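Local atomic coordinates of probable thioesterase (Thermus thermophilus, PDB entry 1Z54), a protein that probably hydrolyses fatty acyl-CoA thioesters and adopts the hotdog fold of 4-hydroxybenzoyl-CoA thioesterases. Residues Y28-F36 and V72-A80; L42-V52 and P119-S127. All coordinates share one frame; numbering follows the deposited sequence.

Interaction 1: Y28-F36 and V72-A80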
ATOM      1  N   TYR A  28       1.342  10.055   3.886  1.00 10.70           N
ATOM      2  CA  TYR A  28       2.324  11.011   4.403  1.00 12.38           C
ATOM      3  C   TYR A  28       1.591  12.022   5.281  1.00 11.82           C
ATOM      4  O   TYR A  28       2.084  12.407   6.338  1.00 14.59           O
ATOM      5  CB  TYR A  28       3.009  11.761   3.261  1.00 11.41           C
ATOM      6  CG  TYR A  28       3.982  10.960   2.426  1.00  9.62           C
ATOM      7  CD1 TYR A  28       4.582  11.536   1.302  1.00 11.23           C
ATOM      8  CD2 TYR A  28       4.326   9.647   2.753  1.00  9.16           C
ATOM      9  CE1 TYR A  28       5.491  10.836   0.528  1.00 10.43           C
ATOM     10  CE2 TYR A  28       5.247   8.934   1.977  1.00  9.19           C
ATOM     11  CZ  TYR A  28       5.828   9.543   0.864  1.00 10.05           C
ATOM     12  OH  TYR A  28       6.776   8.893   0.088  1.00  7.23           O
ATOM     13  N   LEU A  29       0.409  12.454   4.843  1.00 12.63           N
ATOM     14  CA  LEU A  29      -0.387  13.401   5.626  1.00 12.14           C
ATOM     15  C   LEU A  29      -0.780  12.781   6.967  1.00 14.09           C
ATOM     16  O   LEU A  29      -0.771  13.450   8.001  1.00 11.87           O
ATOM     17  CB  LEU A  29      -1.663  13.808   4.871  1.00 12.17           C
ATOM     18  CG  LEU A  29      -1.485  14.569   3.547  1.00 14.62           C
ATOM     19  CD1 LEU A  29      -2.810  15.178   3.119  1.00 12.15           C
ATOM     20  CD2 LEU A  29      -0.445  15.673   3.719  1.00 13.01           C
ATOM     21  N   GLU A  30      -1.149  11.504   6.936  1.00 14.33           N
ATOM     22  CA  GLU A  30      -1.548  10.797   8.144  1.00 14.24           C
ATOM     23  C   GLU A  30      -0.370  10.696   9.112  1.00 12.52           C
ATOM     24  O   GLU A  30      -0.522  10.922  10.307  1.00 11.99           O
ATOM     25  CB  GLU A  30      -2.069   9.397   7.791  1.00 12.96           C
ATOM     26  CG  GLU A  30      -2.430   8.522   9.005  1.00 12.49           C
ATOM     27  CD  GLU A  30      -2.960   7.143   8.597  1.00 11.29           C
ATOM     28  OE1 GLU A  30      -4.185   6.906   8.696  1.00 10.04           O
ATOM     29  OE2 GLU A  30      -2.144   6.302   8.160  1.00 10.73           O
ATOM     30  N   ALA A  31       0.803  10.362   8.590  1.00 11.97           N
ATOM     31  CA  ALA A  31       1.988  10.248   9.432  1.00 12.90           C
ATOM     32  C   ALA A  31       2.262  11.585  10.125  1.00 13.63           C
ATOM     33  O   ALA A  31       2.547  11.617  11.324  1.00 11.99           O
ATOM     34  CB  ALA A  31       3.192   9.829   8.590  1.00 12.85           C
ATOM     35  N   ALA A  32       2.156  12.679   9.367  1.00 14.04           N
ATOM     36  CA  ALA A  32       2.389  14.021   9.897  1.00 14.99           C
ATOM     37  C   ALA A  32       1.325  14.374  10.926  1.00 16.06           C
ATOM     38  O   ALA A  32       1.630  14.932  11.980  1.00 15.19           O
ATOM     39  CB  ALA A  32       2.376  15.042   8.767  1.00 14.22           C
ATOM     40  N   ARG A  33       0.071  14.057  10.610  1.00 13.95           N
ATOM     41  CA  ARG A  33      -1.031  14.323  11.528  1.00 13.83           C
ATOM     42  C   ARG A  33      -0.786  13.574  12.852  1.00 15.23           C
ATOM     43  O   ARG A  33      -0.920  14.139  13.946  1.00 13.97           O
ATOM     44  CB  ARG A  33      -2.358  13.875  10.889  1.00 13.04           C
ATOM     45  CG  ARG A  33      -3.571  14.021  11.800  1.00 13.36           C
ATOM     46  CD  ARG A  33      -4.915  13.798  11.083  1.00 14.38           C
ATOM     47  NE  ARG A  33      -5.121  12.458  10.515  1.00 16.80           N
ATOM     48  CZ  ARG A  33      -4.873  12.125   9.248  1.00 18.85           C
ATOM     49  NH1 ARG A  33      -4.397  13.026   8.397  1.00 17.77           N
ATOM     50  NH2 ARG A  33      -5.136  10.898   8.812  1.00 17.28           N
ATOM     51  N   VAL A  34      -0.413  12.302  12.740  1.00 14.40           N
ATOM     52  CA  VAL A  34      -0.144  11.462  13.900  1.00 15.57           C
ATOM     53  C   VAL A  34       1.015  12.018  14.749  1.00 17.35           C
ATOM     54  O   VAL A  34       0.970  12.005  15.984  1.00 15.55           O
ATOM     55  CB  VAL A  34       0.179  10.015  13.437  1.00 18.80           C
ATOM     56  CG1 VAL A  34       0.927   9.267  14.519  1.00 17.11           C
ATOM     57  CG2 VAL A  34      -1.120   9.291  13.071  1.00 16.06           C
ATOM     58  N   ASP A  35       2.052  12.493  14.074  1.00 16.47           N
ATOM     59  CA  ASP A  35       3.217  13.059  14.739  1.00 19.16           C
ATOM     60  C   ASP A  35       2.792  14.345  15.469  1.00 18.56           C
ATOM     61  O   ASP A  35       3.192  14.592  16.608  1.00 19.68           O
ATOM     62  CB  ASP A  35       4.296  13.345  13.688  1.00 19.56           C
ATOM     63  CG  ASP A  35       5.604  13.829  14.292  1.00 22.32           C
ATOM     64  OD1 ASP A  35       6.015  13.310  15.349  1.00 23.85           O
ATOM     65  OD2 ASP A  35       6.233  14.718  13.690  1.00 24.29           O
ATOM     66  N   PHE A  36       1.965  15.146  14.805  1.00 17.98           N
ATOM     67  CA  PHE A  36       1.455  16.398  15.367  1.00 19.82           C
ATOM     68  C   PHE A  36       0.714  16.105  16.675  1.00 20.13           C
ATOM     69  O   PHE A  36       1.009  16.698  17.721  1.00 17.92           O
ATOM     70  CB  PHE A  36       0.520  17.052  14.343  1.00 19.84           C
ATOM     71  CG  PHE A  36      -0.146  18.321  14.813  1.00 18.97           C
ATOM     72  CD1 PHE A  36      -1.270  18.277  15.626  1.00 18.38           C
ATOM     73  CD2 PHE A  36       0.328  19.563  14.392  1.00 21.66           C
ATOM     74  CE1 PHE A  36      -1.920  19.450  16.011  1.00 20.56           C
ATOM     75  CE2 PHE A  36      -0.313  20.748  14.770  1.00 20.44           C
ATOM     76  CZ  PHE A  36      -1.437  20.694  15.578  1.00 20.35           C
ATOM     77  N   VAL A  72      14.025  13.155   0.850  1.00 19.76           N
ATOM     78  CA  VAL A  72      13.367  13.208   2.147  1.00 18.91           C
ATOM     79  C   VAL A  72      12.416  14.394   2.049  1.00 18.49           C
ATOM     80  O   VAL A  72      12.793  15.449   1.544  1.00 18.61           O
ATOM     81  CB  VAL A  72      14.379  13.446   3.287  1.00 20.36           C
ATOM     82  CG1 VAL A  72      13.646  13.696   4.586  1.00 20.62           C
ATOM     83  CG2 VAL A  72      15.299  12.225   3.434  1.00 16.68           C
ATOM     84  N   VAL A  73      11.176  14.223   2.492  1.00 17.58           N
ATOM     85  CA  VAL A  73      10.213  15.315   2.419  1.00 17.10           C
ATOM     86  C   VAL A  73       9.812  15.793   3.795  1.00 19.17           C
ATOM     87  O   VAL A  73       9.850  15.039   4.770  1.00 20.01           O
ATOM     88  CB  VAL A  73       8.910  14.915   1.679  1.00 15.17           C
ATOM     89  CG1 VAL A  73       9.197  14.608   0.236  1.00 14.25           C
ATOM     90  CG2 VAL A  73       8.261  13.727   2.383  1.00 15.58           C
ATOM     91  N   GLU A  74       9.427  17.060   3.859  1.00 21.42           N
ATOM     92  CA  GLU A  74       8.990  17.665   5.105  1.00 22.99           C
ATOM     93  C   GLU A  74       7.518  17.998   4.987  1.00 22.00           C
ATOM     94  O   GLU A  74       7.082  18.609   4.006  1.00 21.09           O
ATOM     95  CB  GLU A  74       9.797  18.932   5.400  1.00 25.74           C
ATOM     96  CG  GLU A  74      11.224  18.650   5.832  1.00 31.17           C
ATOM     97  CD  GLU A  74      11.971  19.903   6.248  1.00 35.58           C
ATOM     98  OE1 GLU A  74      13.070  19.767   6.827  1.00 37.71           O
ATOM     99  OE2 GLU A  74      11.467  21.021   5.993  1.00 38.52           O
ATOM    100  N   VAL A  75       6.754  17.568   5.982  1.00 20.76           N
ATOM    101  CA  VAL A  75       5.328  17.818   6.001  1.00 20.47           C
ATOM    102  C   VAL A  75       4.997  18.720   7.168  1.00 21.78           C
ATOM    103  O   VAL A  75       5.189  18.357   8.329  1.00 20.46           O
ATOM    104  CB  VAL A  75       4.529  16.522   6.135  1.00 20.74           C
ATOM    105  CG1 VAL A  75       3.041  16.832   6.039  1.00 15.69           C
ATOM    106  CG2 VAL A  75       4.951  15.543   5.042  1.00 19.67           C
ATOM    107  N   ARG A  76       4.512  19.909   6.840  1.00 22.01           N
ATOM    108  CA  ARG A  76       4.149  20.895   7.840  1.00 23.23           C
ATOM    109  C   ARG A  76       2.656  20.797   8.087  1.00 21.52           C
ATOM    110  O   ARG A  76       1.859  20.889   7.155  1.00 21.15           O
ATOM    111  CB  ARG A  76       4.518  22.291   7.330  1.00 24.90           C
ATOM    112  CG  ARG A  76       6.012  22.440   7.050  1.00 32.72           C
ATOM    113  CD  ARG A  76       6.321  23.636   6.154  1.00 36.99           C
ATOM    114  NE  ARG A  76       5.869  24.899   6.731  1.00 42.99           N
ATOM    115  CZ  ARG A  76       6.097  26.092   6.181  1.00 45.98           C
ATOM    116  NH1 ARG A  76       5.651  27.197   6.769  1.00 46.09           N
ATOM    117  NH2 ARG A  76       6.773  26.182   5.043  1.00 45.81           N
ATOM    118  N   THR A  77       2.264  20.603   9.339  1.00 20.50           N
ATOM    119  CA  THR A  77       0.847  20.503   9.631  1.00 19.86           C
ATOM    120  C   THR A  77       0.386  21.372  10.783  1.00 21.03           C
ATOM    121  O   THR A  77       1.102  21.589  11.763  1.00 20.98           O
ATOM    122  CB  THR A  77       0.412  19.030   9.902  1.00 19.58           C
ATOM    123  OG1 THR A  77      -0.436  18.977  11.054  1.00 19.74           O
ATOM    124  CG2 THR A  77       1.598  18.138  10.104  1.00 15.39           C
ATOM    125  N   ARG A  78      -0.819  21.893  10.640  1.00 20.46           N
ATOM    126  CA  ARG A  78      -1.383  22.709  11.689  1.00 24.25           C
ATOM    127  C   ARG A  78      -2.865  22.432  11.756  1.00 22.67           C
ATOM    128  O   ARG A  78      -3.461  21.935  10.797  1.00 22.48           O
ATOM    129  CB  ARG A  78      -1.122  24.193  11.415  1.00 27.74           C
ATOM    130  CG  ARG A  78      -1.971  24.802  10.321  1.00 31.17           C
ATOM    131  CD  ARG A  78      -1.732  26.305  10.262  1.00 37.13           C
ATOM    132  NE  ARG A  78      -2.883  27.009   9.706  1.00 40.17           N
ATOM    133  CZ  ARG A  78      -3.250  26.947   8.433  1.00 41.12           C
ATOM    134  NH1 ARG A  78      -2.550  26.216   7.575  1.00 42.80           N
ATOM    135  NH2 ARG A  78      -4.326  27.603   8.026  1.00 41.97           N
ATOM    136  N   LEU A  79      -3.453  22.723  12.905  1.00 24.30           N
ATOM    137  CA  LEU A  79      -4.877  22.531  13.096  1.00 24.64           C
ATOM    138  C   LEU A  79      -5.503  23.838  12.633  1.00 24.96           C
ATOM    139  O   LEU A  79      -5.456  24.843  13.348  1.00 24.32           O
ATOM    140  CB  LEU A  79      -5.177  22.277  14.574  1.00 24.56           C
ATOM    141  CG  LEU A  79      -6.630  22.049  14.988  1.00 26.06           C
ATOM    142  CD1 LEU A  79      -7.207  20.871  14.221  1.00 26.59           C
ATOM    143  CD2 LEU A  79      -6.693  21.793  16.495  1.00 27.37           C
ATOM    144  N   ALA A  80      -6.072  23.823  11.431  1.00 24.55           N
ATOM    145  CA  ALA A  80      -6.688  25.017  10.861  1.00 25.44           C
ATOM    146  C   ALA A  80      -8.086  25.308  11.406  1.00 25.18           C
ATOM    147  O   ALA A  80      -8.484  26.464  11.529  1.00 23.66           O
ATOM    148  CB  ALA A  80      -6.729  24.901   9.337  1.00 22.04           C
TER

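Interaction 2: L42-V52 and P119-S127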
ATOM      1  N   LEU A  42      -0.868  14.039  22.721  1.00 22.30           N
ATOM      2  CA  LEU A  42      -2.076  13.272  22.432  1.00 21.53           C
ATOM      3  C   LEU A  42      -1.771  12.132  21.463  1.00 21.21           C
ATOM      4  O   LEU A  42      -2.402  12.020  20.407  1.00 20.68           O
ATOM      5  CB  LEU A  42      -3.154  14.183  21.836  1.00 22.80           C
ATOM      6  CG  LEU A  42      -3.870  15.192  22.742  1.00 23.24           C
ATOM      7  CD1 LEU A  42      -2.868  16.051  23.497  1.00 25.07           C
ATOM      8  CD2 LEU A  42      -4.769  16.063  21.877  1.00 24.37           C
ATOM      9  N   PRO A  43      -0.796  11.272  21.809  1.00 19.97           N
ATOM     10  CA  PRO A  43      -0.435  10.145  20.936  1.00 20.57           C
ATOM     11  C   PRO A  43      -1.720   9.446  20.486  1.00 18.45           C
ATOM     12  O   PRO A  43      -2.508   9.008  21.317  1.00 17.33           O
ATOM     13  CB  PRO A  43       0.455   9.280  21.836  1.00 21.09           C
ATOM     14  CG  PRO A  43      -0.049   9.597  23.239  1.00 21.38           C
ATOM     15  CD  PRO A  43      -0.225  11.096  23.159  1.00 21.05           C
ATOM     16  N   TYR A  44      -1.928   9.369  19.171  1.00 17.65           N
ATOM     17  CA  TYR A  44      -3.145   8.792  18.605  1.00 17.82           C
ATOM     18  C   TYR A  44      -3.475   7.351  18.979  1.00 19.20           C
ATOM     19  O   TYR A  44      -4.651   6.976  19.029  1.00 18.91           O
ATOM     20  CB  TYR A  44      -3.142   8.923  17.072  1.00 17.83           C
ATOM     21  CG  TYR A  44      -4.513   8.692  16.466  1.00 16.20           C
ATOM     22  CD1 TYR A  44      -5.580   9.526  16.790  1.00 16.59           C
ATOM     23  CD2 TYR A  44      -4.764   7.594  15.641  1.00 15.14           C
ATOM     24  CE1 TYR A  44      -6.864   9.272  16.321  1.00 16.13           C
ATOM     25  CE2 TYR A  44      -6.051   7.330  15.164  1.00 15.66           C
ATOM     26  CZ  TYR A  44      -7.093   8.171  15.515  1.00 15.67           C
ATOM     27  OH  TYR A  44      -8.374   7.897  15.098  1.00 17.00           O
ATOM     28  N   HIS A  45      -2.459   6.536  19.233  1.00 19.77           N
ATOM     29  CA  HIS A  45      -2.726   5.154  19.594  1.00 21.41           C
ATOM     30  C   HIS A  45      -3.413   5.120  20.955  1.00 23.18           C
ATOM     31  O   HIS A  45      -4.288   4.289  21.191  1.00 23.45           O
ATOM     32  CB  HIS A  45      -1.430   4.334  19.602  1.00 19.26           C
ATOM     33  CG  HIS A  45      -0.401   4.820  20.572  1.00 20.54           C
ATOM     34  ND1 HIS A  45      -0.226   4.255  21.816  1.00 22.11           N
ATOM     35  CD2 HIS A  45       0.530   5.801  20.472  1.00 21.82           C
ATOM     36  CE1 HIS A  45       0.770   4.860  22.439  1.00 22.06           C
ATOM     37  NE2 HIS A  45       1.246   5.802  21.646  1.00 21.38           N
ATOM     38  N   ARG A  46      -3.042   6.042  21.841  1.00 23.42           N
ATOM     39  CA  ARG A  46      -3.664   6.086  23.158  1.00 25.06           C
ATOM     40  C   ARG A  46      -5.079   6.636  23.067  1.00 24.40           C
ATOM     41  O   ARG A  46      -5.946   6.249  23.849  1.00 23.90           O
ATOM     42  CB  ARG A  46      -2.822   6.914  24.136  1.00 28.37           C
ATOM     43  CG  ARG A  46      -1.509   6.235  24.500  1.00 33.19           C
ATOM     44  CD  ARG A  46      -0.813   6.877  25.692  1.00 38.48           C
ATOM     45  NE  ARG A  46       0.405   6.153  26.051  1.00 43.36           N
ATOM     46  CZ  ARG A  46       0.434   4.890  26.475  1.00 46.43           C
ATOM     47  NH1 ARG A  46      -0.694   4.201  26.601  1.00 47.35           N
ATOM     48  NH2 ARG A  46       1.592   4.308  26.762  1.00 47.47           N
ATOM     49  N   VAL A  47      -5.321   7.524  22.104  1.00 22.94           N
ATOM     50  CA  VAL A  47      -6.655   8.085  21.918  1.00 23.43           C
ATOM     51  C   VAL A  47      -7.642   6.981  21.513  1.00 23.96           C
ATOM     52  O   VAL A  47      -8.713   6.857  22.108  1.00 24.09           O
ATOM     53  CB  VAL A  47      -6.668   9.184  20.827  1.00 22.33           C
ATOM     54  CG1 VAL A  47      -8.056   9.780  20.719  1.00 19.43           C
ATOM     55  CG2 VAL A  47      -5.647  10.267  21.155  1.00 22.05           C
ATOM     56  N   GLU A  48      -7.284   6.182  20.508  1.00 23.53           N
ATOM     57  CA  GLU A  48      -8.165   5.097  20.067  1.00 25.57           C
ATOM     58  C   GLU A  48      -8.312   4.028  21.152  1.00 25.97           C
ATOM     59  O   GLU A  48      -9.299   3.291  21.184  1.00 25.33           O
ATOM     60  CB  GLU A  48      -7.641   4.439  18.782  1.00 26.73           C
ATOM     61  CG  GLU A  48      -7.604   5.346  17.558  1.00 25.11           C
ATOM     62  CD  GLU A  48      -7.790   4.571  16.258  1.00 28.23           C
ATOM     63  OE1 GLU A  48      -7.306   3.418  16.176  1.00 26.03           O
ATOM     64  OE2 GLU A  48      -8.413   5.118  15.319  1.00 27.75           O
ATOM     65  N   ALA A  49      -7.325   3.946  22.035  1.00 26.26           N
ATOM     66  CA  ALA A  49      -7.352   2.980  23.124  1.00 29.21           C
ATOM     67  C   ALA A  49      -8.421   3.371  24.144  1.00 30.41           C
ATOM     68  O   ALA A  49      -8.804   2.569  24.994  1.00 32.36           O
ATOM     69  CB  ALA A  49      -5.977   2.906  23.795  1.00 29.16           C
ATOM     70  N   ARG A  50      -8.896   4.611  24.052  1.00 29.45           N
ATOM     71  CA  ARG A  50      -9.932   5.117  24.946  1.00 29.25           C
ATOM     72  C   ARG A  50     -11.259   5.075  24.205  1.00 28.82           C
ATOM     73  O   ARG A  50     -12.274   5.573  24.694  1.00 29.63           O
ATOM     74  CB  ARG A  50      -9.642   6.567  25.340  1.00 28.37           C
ATOM     75  CG  ARG A  50      -8.417   6.765  26.200  1.00 31.89           C
ATOM     76  CD  ARG A  50      -8.000   8.238  26.222  1.00 34.09           C
ATOM     77  NE  ARG A  50      -9.138   9.131  26.432  1.00 36.37           N
ATOM     78  CZ  ARG A  50      -9.036  10.437  26.665  1.00 35.67           C
ATOM     79  NH1 ARG A  50     -10.128  11.168  26.841  1.00 33.43           N
ATOM     80  NH2 ARG A  50      -7.841  11.010  26.728  1.00 36.42           N
ATOM     81  N   GLY A  51     -11.240   4.485  23.014  1.00 26.20           N
ATOM     82  CA  GLY A  51     -12.445   4.412  22.211  1.00 25.80           C
ATOM     83  C   GLY A  51     -12.768   5.753  21.571  1.00 24.68           C
ATOM     84  O   GLY A  51     -13.936   6.100  21.402  1.00 26.80           O
ATOM     85  N   VAL A  52     -11.735   6.514  21.222  1.00 23.55           N
ATOM     86  CA  VAL A  52     -11.918   7.821  20.595  1.00 22.13           C
ATOM     87  C   VAL A  52     -11.230   7.803  19.230  1.00 21.85           C
ATOM     88  O   VAL A  52     -10.077   7.405  19.123  1.00 20.64           O
ATOM     89  CB  VAL A  52     -11.305   8.946  21.458  1.00 22.55           C
ATOM     90  CG1 VAL A  52     -11.652  10.302  20.868  1.00 21.59           C
ATOM     91  CG2 VAL A  52     -11.822   8.840  22.896  1.00 22.73           C
ATOM     92  N   PRO A 119     -14.037  14.625  23.388  1.00 27.51           N
ATOM     93  CA  PRO A 119     -13.957  14.641  24.854  1.00 27.48           C
ATOM     94  C   PRO A 119     -13.184  15.855  25.382  1.00 26.63           C
ATOM     95  O   PRO A 119     -12.198  16.284  24.786  1.00 24.89           O
ATOM     96  CB  PRO A 119     -13.284  13.300  25.188  1.00 27.42           C
ATOM     97  CG  PRO A 119     -12.638  12.870  23.888  1.00 30.75           C
ATOM     98  CD  PRO A 119     -13.626  13.319  22.852  1.00 27.15           C
ATOM     99  N   GLU A 120     -13.649  16.394  26.506  1.00 26.59           N
ATOM    100  CA  GLU A 120     -13.060  17.577  27.129  1.00 25.68           C
ATOM    101  C   GLU A 120     -11.543  17.679  27.198  1.00 24.89           C
ATOM    102  O   GLU A 120     -10.968  18.658  26.727  1.00 21.88           O
ATOM    103  CB  GLU A 120     -13.632  17.755  28.533  1.00 28.78           C
ATOM    104  CG  GLU A 120     -15.118  18.043  28.550  1.00 32.01           C
ATOM    105  CD  GLU A 120     -15.488  19.210  27.654  1.00 35.35           C
ATOM    106  OE1 GLU A 120     -14.776  20.240  27.698  1.00 36.95           O
ATOM    107  OE2 GLU A 120     -16.490  19.097  26.912  1.00 34.91           O
ATOM    108  N   ASP A 121     -10.889  16.686  27.788  1.00 24.21           N
ATOM    109  CA  ASP A 121      -9.439  16.737  27.914  1.00 26.70           C
ATOM    110  C   ASP A 121      -8.717  16.839  26.573  1.00 27.09           C
ATOM    111  O   ASP A 121      -7.678  17.489  26.476  1.00 29.60           O
ATOM    112  CB  ASP A 121      -8.915  15.523  28.691  1.00 28.93           C
ATOM    113  CG  ASP A 121      -9.083  14.221  27.930  1.00 32.24           C
ATOM    114  OD1 ASP A 121      -8.310  13.277  28.202  1.00 32.56           O
ATOM    115  OD2 ASP A 121      -9.990  14.133  27.076  1.00 34.82           O
ATOM    116  N   ILE A 122      -9.260  16.204  25.540  1.00 23.68           N
ATOM    117  CA  ILE A 122      -8.641  16.262  24.222  1.00 22.91           C
ATOM    118  C   ILE A 122      -8.957  17.606  23.560  1.00 22.95           C
ATOM    119  O   ILE A 122      -8.112  18.197  22.866  1.00 20.47           O
ATOM    120  CB  ILE A 122      -9.153  15.123  23.314  1.00 22.50           C
ATOM    121  CG1 ILE A 122      -8.710  13.772  23.888  1.00 23.61           C
ATOM    122  CG2 ILE A 122      -8.638  15.315  21.890  1.00 20.53           C
ATOM    123  CD1 ILE A 122      -9.266  12.554  23.136  1.00 23.40           C
ATOM    124  N   TYR A 123     -10.183  18.075  23.769  1.00 21.01           N
ATOM    125  CA  TYR A 123     -10.616  19.349  23.207  1.00 23.38           C
ATOM    126  C   TYR A 123      -9.742  20.460  23.777  1.00 22.89           C
ATOM    127  O   TYR A 123      -9.222  21.300  23.048  1.00 23.22           O
ATOM    128  CB  TYR A 123     -12.082  19.616  23.562  1.00 22.97           C
ATOM    129  CG  TYR A 123     -12.585  20.950  23.053  1.00 28.84           C
ATOM    130  CD1 TYR A 123     -12.882  21.139  21.702  1.00 28.63           C
ATOM    131  CD2 TYR A 123     -12.710  22.044  23.914  1.00 28.87           C
ATOM    132  CE1 TYR A 123     -13.286  22.383  21.219  1.00 31.04           C
ATOM    133  CE2 TYR A 123     -13.115  23.290  23.442  1.00 29.44           C
ATOM    134  CZ  TYR A 123     -13.399  23.452  22.096  1.00 31.43           C
ATOM    135  OH  TYR A 123     -13.788  24.686  21.627  1.00 32.78           O
ATOM    136  N   ARG A 124      -9.583  20.440  25.092  1.00 24.11           N
ATOM    137  CA  ARG A 124      -8.786  21.428  25.805  1.00 25.83           C
ATOM    138  C   ARG A 124      -7.356  21.518  25.260  1.00 24.90           C
ATOM    139  O   ARG A 124      -6.852  22.612  24.978  1.00 23.66           O
ATOM    140  CB  ARG A 124      -8.779  21.057  27.290  1.00 30.03           C
ATOM    141  CG  ARG A 124      -8.132  22.052  28.223  1.00 35.66           C
ATOM    142  CD  ARG A 124      -8.477  21.676  29.653  1.00 40.51           C
ATOM    143  NE  ARG A 124      -8.084  20.302  29.957  1.00 45.78           N
ATOM    144  CZ  ARG A 124      -8.588  19.581  30.957  1.00 48.30           C
ATOM    145  NH1 ARG A 124      -8.164  18.339  31.156  1.00 49.20           N
ATOM    146  NH2 ARG A 124      -9.521  20.093  31.748  1.00 47.99           N
ATOM    147  N   ALA A 125      -6.709  20.367  25.092  1.00 22.27           N
ATOM    148  CA  ALA A 125      -5.339  20.335  24.589  1.00 22.81           C
ATOM    149  C   ALA A 125      -5.231  20.828  23.140  1.00 23.25           C
ATOM    150  O   ALA A 125      -4.306  21.577  22.791  1.00 20.09           O
ATOM    151  CB  ALA A 125      -4.779  18.921  24.708  1.00 24.82           C
ATOM    152  N   LEU A 126      -6.175  20.410  22.301  1.00 22.44           N
ATOM    153  CA  LEU A 126      -6.173  20.815  20.903  1.00 22.89           C
ATOM    154  C   LEU A 126      -6.437  22.314  20.782  1.00 23.29           C
ATOM    155  O   LEU A 126      -5.885  22.982  19.906  1.00 24.34           O
ATOM    156  CB  LEU A 126      -7.238  20.031  20.117  1.00 21.61           C
ATOM    157  CG  LEU A 126      -7.009  18.520  19.952  1.00 23.37           C
ATOM    158  CD1 LEU A 126      -8.206  17.877  19.273  1.00 22.40           C
ATOM    159  CD2 LEU A 126      -5.745  18.277  19.132  1.00 24.47           C
ATOM    160  N   SER A 127      -7.276  22.842  21.665  1.00 23.53           N
ATOM    161  CA  SER A 127      -7.611  24.265  21.631  1.00 25.42           C
ATOM    162  C   SER A 127      -6.364  25.134  21.683  1.00 26.32           C
ATOM    163  O   SER A 127      -6.286  26.162  21.012  1.00 27.10           O
ATOM    164  CB  SER A 127      -8.534  24.635  22.796  1.00 24.98           C
ATOM    165  OG  SER A 127      -9.853  24.159  22.586  1.00 26.26           O
TER

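Interaction 1: Y28-F36 and V72-A80
Apolar helix-on-sheet packing, buried near the centre of the chain, joins helix residues 28-36 to strand residues 72-80 without a single hydrogen bond between them. A32 makes the closest approach: its CB sits 3.3 Å from V75 CG1 and 3.5 Å from T77 CG2, both tighter than usual carbon contacts. Alanine suits this place because the helix comes so near the strand, the A32 and V75 CA atoms being 6.2 Å apart. V75 sets CG1 anti to its backbone N (chi1 -176°), which puts that methyl under A32; L29 adds CD2 to the same methyl from 4.3 Å. This is the hotdog fold, in which an antiparallel sheet wraps round a long helix. Strand 72-82 lies between strands 3-8 and 86-95, and the axes of segments 28-36 and 72-80 cross at -56°. Alternation along the strand turns V73, V75 and T77 to the helix, whereas R76 points away and pairs with E94. At one end, the Y28 ring brings CE1 to 4.4 Å from V73 CG2, while its hydroxyl is hydrogen-bonded to E13. At the other, F36 lays a large ring across T77 and R78: with CG anti to the backbone N (chi1 177°), the ring crosses T77 obliquely and its CZ comes to L79. F36 CD2 lies 3.4 Å from T77 O and 3.5 Å from T77 OG1, a hydroxyl buried here without a hydrogen-bonding partner. F36 CZ meets L79 CB at 4.2 Å, the two side chains crossing at about a right angle.

Interaction 2: L42-V52 and P119-S127
The short helix 44-48 and the residues flanking it dock against the first turns of the C-terminal helix 120-129, at the periphery of the hotdog fold. I122 is shared by most of the contact, touching L42, V47, R50 and V52. Its CD1 meets V47 CG1 at 3.9 Å and V52 CG1 at 4.0 Å, and its CG2 meets L42 CD2. A branched, flexible leucine suits position 42 because its two methyls divide the work: CD1 rests on A125 CB at 3.7 Å, CD2 on L126 CD2. P119, the N-cap residue of its helix, slides its ring past V52. A Schellman motif ends helix 44-48, with V52 N bonded to V47 O and G51 N to E48 O; G51 takes the positive phi that glycine accepts easily, and the chain turns into strand 52-63. R50, just before G51, reaches across to D121 in an end-on salt bridge. NH1 gives a nearly straight bond (171°) to D121 OD2 at 3.0 Å, on the syn side; NH2 bonds to OD1 at 2.7 Å, through that oxygen's syn lone pair. The two planes are twisted 44° apart, so the fork is not flat. D121 holds its carboxylate between backbone N and carbonyl carbon (chi1 68°), and OD2 also takes a weak bond from I122 N. An asparagine here would probably leave the R50 guanidinium without its countercharge and freer to turn. Since I122 CD1 lies over one guanidinium face, the arginine combines apolar cover with charge pairing, and its two-nitrogen grip restrains rotation of the group at the rim of the apolar patch.

Interaction 1 lies in the core of the fold, whereas interaction 2, whose centre is about 17 Å from that of interaction 1, is only partly buried at its periphery. The first sets the long helix 24-39 on the sheet; the second joins two shorter helical elements, one of which follows that long helix in the chain. The buried contact of 28-36 with 72-80 relies on mostly apolar packing, from A32 to the F36 ring, with no cross-segment hydrogen bond, while 42-52 with 119-127 adds a charged pair at its exposed rim. The contacts meet where L79 CD2 packs 3.7 Å from L126 O, and L126 also touches L37 of the long helix. Both contacts also reach the second subunit.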